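PDB 6D2S: HTH-type transcriptional regulator PrpR from Mycobacterium tuberculosis, which regulates transcription of the enzymes that break down short-chain fatty acids through the glyoxylate and methylcitrate cycles, and is needed for growth inside macrophages. Local coordinates for residues Gly38-Leu43 against Leu82-Arg87. Residues are numbered along the deposited sequence; the frame is centred on the assembly and turned at random.
Sequences GLDIQL and LMPGQR. With EDO (1,2-ethanediol), chain H.
Asp40 packs against Pro84 and Arg87 where two helices begin next to each other. Helix 39-51 and helix 84-99 meet here by their first turns, with the three-stranded mixed sheet between them in the chain. Segment 82-87 belongs to the IrrE N-terminal-like domain of this regulator. Gly38 and Met83 are the N-caps of the two helices.

No direct hydrogen bond joins the segments. Asp40 is buried and makes contact with both Pro84 and Arg87. Asp40 CB rests 3.8 Å from Arg87 CB, and Asp40 CB also approaches Pro84 O at 3.6 Å. Asp40 CG sits between the backbone N and the carbonyl carbon (chi1 53°), which lays the carboxylate alongside the proline. The two side chains point the same way, and Asp40 OD2 is 3.7 Å from Pro84 CB.

The extended chain of Arg87 passes Asp40 OD2 with Arg87 CD 3.9 Å away, roughly at right angles to the direction of Pro84 CB. Its charged end does not close on the acid: Arg87 NH1 stays 4.6 Å from Asp40 OD2. A water spans the pair, donating to OD2 and accepting from NH1 in the guanidinium plane. Opposite charges this near probably still attract. The guanidinium is turned mainly to its own side: Arg87 NE bonds Leu82 O at 2.9 Å, tilted 34° from the carbonyl plane, and NH2 bonds His80 O. These two bonds tie the guanidinium to the backbone just before its own helix.

Deeper in, Leu43 continues the helix packing onto Ala88, Ile91 and Ala92. At the start of helix 39-51 an ethanediol, probably from the crystallisation liquor, takes the N-H of Gly38 on O2, while its O1 accepts from Leu39 N at 2.8 Å in a nearly straight bond.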
loop_
_atom_site.group_PDB
_atom_site.type_symbol
_atom_site.label_atom_id
_atom_site.label_comp_id
_atom_site.label_asym_id
_atom_site.label_seq_id
_atom_site.Cartn_x
_atom_site.Cartn_y
_atom_site.Cartn_z
ATOM N N GLY A 38 -3.515 7.209 15.838
ATOM C CA GLY A 38 -2.604 8.291 16.160
ATOM C C GLY A 38 -1.149 7.932 15.948
ATOM O O GLY A 38 -0.283 8.399 16.699
ATOM N N LEU A 39 -0.852 7.113 14.934
ATOM C CA LEU A 39 0.526 6.712 14.695
ATOM C C LEU A 39 1.394 7.867 14.233
ATOM O O LEU A 39 2.621 7.776 14.346
ATOM C CB LEU A 39 0.603 5.599 13.644
ATOM C CG LEU A 39 0.713 4.131 14.056
ATOM C CD1 LEU A 39 1.097 3.310 12.815
ATOM C CD2 LEU A 39 1.697 3.884 15.186
ATOM N N ASP A 40 0.795 8.941 13.706
ATOM C CA ASP A 40 1.607 10.072 13.272
ATOM C C ASP A 40 2.362 10.690 14.445
ATOM O O ASP A 40 3.560 10.984 14.331
ATOM C CB ASP A 40 0.745 11.114 12.544
ATOM C CG ASP A 40 -0.474 11.569 13.345
ATOM O OD1 ASP A 40 -1.026 10.787 14.155
ATOM O OD2 ASP A 40 -0.900 12.723 13.126
ATOM N N ILE A 41 1.693 10.854 15.594
ATOM C CA ILE A 41 2.361 11.398 16.772
ATOM C C ILE A 41 3.381 10.407 17.317
ATOM O O ILE A 41 4.471 10.792 17.756
ATOM C CB ILE A 41 1.318 11.767 17.849
ATOM C CG1 ILE A 41 0.143 12.523 17.221
ATOM C CG2 ILE A 41 1.967 12.580 18.958
ATOM C CD1 ILE A 41 0.547 13.804 16.509
ATOM N N GLN A 42 3.022 9.121 17.348
ATOM C CA GLN A 42 3.926 8.107 17.882
ATOM C C GLN A 42 5.180 7.975 17.028
ATOM O O GLN A 42 6.290 7.821 17.558
ATOM C CB GLN A 42 3.198 6.767 17.966
ATOM C CG GLN A 42 1.980 6.795 18.896
ATOM C CD GLN A 42 1.224 5.480 18.855
ATOM O OE1 GLN A 42 1.754 4.448 19.256
ATOM N NE2 GLN A 42 0.001 5.505 18.331
ATOM N N LEU A 43 5.018 8.004 15.703
ATOM C CA LEU A 43 6.175 7.954 14.815
ATOM C C LEU A 43 7.057 9.183 14.981
ATOM O O LEU A 43 8.285 9.085 14.896
ATOM C CB LEU A 43 5.716 7.818 13.361
ATOM C CG LEU A 43 5.563 6.360 12.912
ATOM C CD1 LEU A 43 4.670 6.260 11.681
ATOM C CD2 LEU A 43 6.944 5.772 12.613
ATOM N N LEU A 82 -2.448 16.597 4.871
ATOM C CA LEU A 82 -2.602 15.155 4.999
ATOM C C LEU A 82 -3.343 14.788 6.276
ATOM O O LEU A 82 -3.173 15.433 7.315
ATOM C CB LEU A 82 -1.234 14.469 5.006
ATOM C CG LEU A 82 -0.353 14.657 3.776
ATOM C CD1 LEU A 82 1.026 14.056 4.036
ATOM C CD2 LEU A 82 -0.995 14.028 2.521
ATOM N N MET A 83 -4.179 13.748 6.190
ATOM C CA MET A 83 -4.806 13.186 7.376
ATOM C C MET A 83 -3.776 12.411 8.194
ATOM O O MET A 83 -2.694 12.083 7.696
ATOM C CB MET A 83 -5.966 12.270 6.990
ATOM C CG MET A 83 -7.141 12.986 6.362
ATOM S SD MET A 83 -7.879 14.169 7.497
ATOM C CE MET A 83 -8.407 13.096 8.828
ATOM N N PRO A 84 -4.086 12.115 9.463
ATOM C CA PRO A 84 -3.099 11.425 10.315
ATOM C C PRO A 84 -2.507 10.170 9.698
ATOM O O PRO A 84 -1.303 9.914 9.850
ATOM C CB PRO A 84 -3.908 11.111 11.580
ATOM C CG PRO A 84 -4.907 12.237 11.649
ATOM C CD PRO A 84 -5.305 12.483 10.211
ATOM N N GLY A 85 -3.313 9.382 8.986
ATOM C CA GLY A 85 -2.780 8.168 8.390
ATOM C C GLY A 85 -1.717 8.454 7.349
ATOM O O GLY A 85 -0.693 7.765 7.286
ATOM N N GLN A 86 -1.947 9.467 6.507
ATOM C CA GLN A 86 -0.941 9.818 5.503
ATOM C C GLN A 86 0.248 10.542 6.116
ATOM O O GLN A 86 1.375 10.378 5.637
ATOM C CB GLN A 86 -1.554 10.670 4.389
ATOM C CG GLN A 86 -1.830 9.871 3.117
ATOM C CD GLN A 86 -0.603 9.095 2.621
ATOM O OE1 GLN A 86 0.359 9.674 2.099
ATOM N NE2 GLN A 86 -0.637 7.778 2.789
ATOM N N ARG A 87 0.031 11.356 7.152
ATOM C CA ARG A 87 1.174 11.883 7.895
ATOM C C ARG A 87 2.058 10.743 8.389
ATOM O O ARG A 87 3.279 10.759 8.207
ATOM C CB ARG A 87 0.697 12.742 9.068
ATOM C CG ARG A 87 -0.026 14.010 8.635
ATOM C CD ARG A 87 -0.506 14.833 9.829
ATOM N NE ARG A 87 -1.246 16.014 9.386
ATOM C CZ ARG A 87 -1.572 17.037 10.174
ATOM N NH1 ARG A 87 -1.212 17.032 11.452
ATOM N NH2 ARG A 87 -2.244 18.074 9.684
HETATM C C1 EDO H . -3.087 6.885 12.063
HETATM O O1 EDO H . -2.627 6.040 13.079
HETATM C C2 EDO H . -4.589 7.152 12.184
HETATM O O2 EDO H . -4.894 7.831 13.373
HETATM O O HOH W 1 0.655 15.030 13.083
#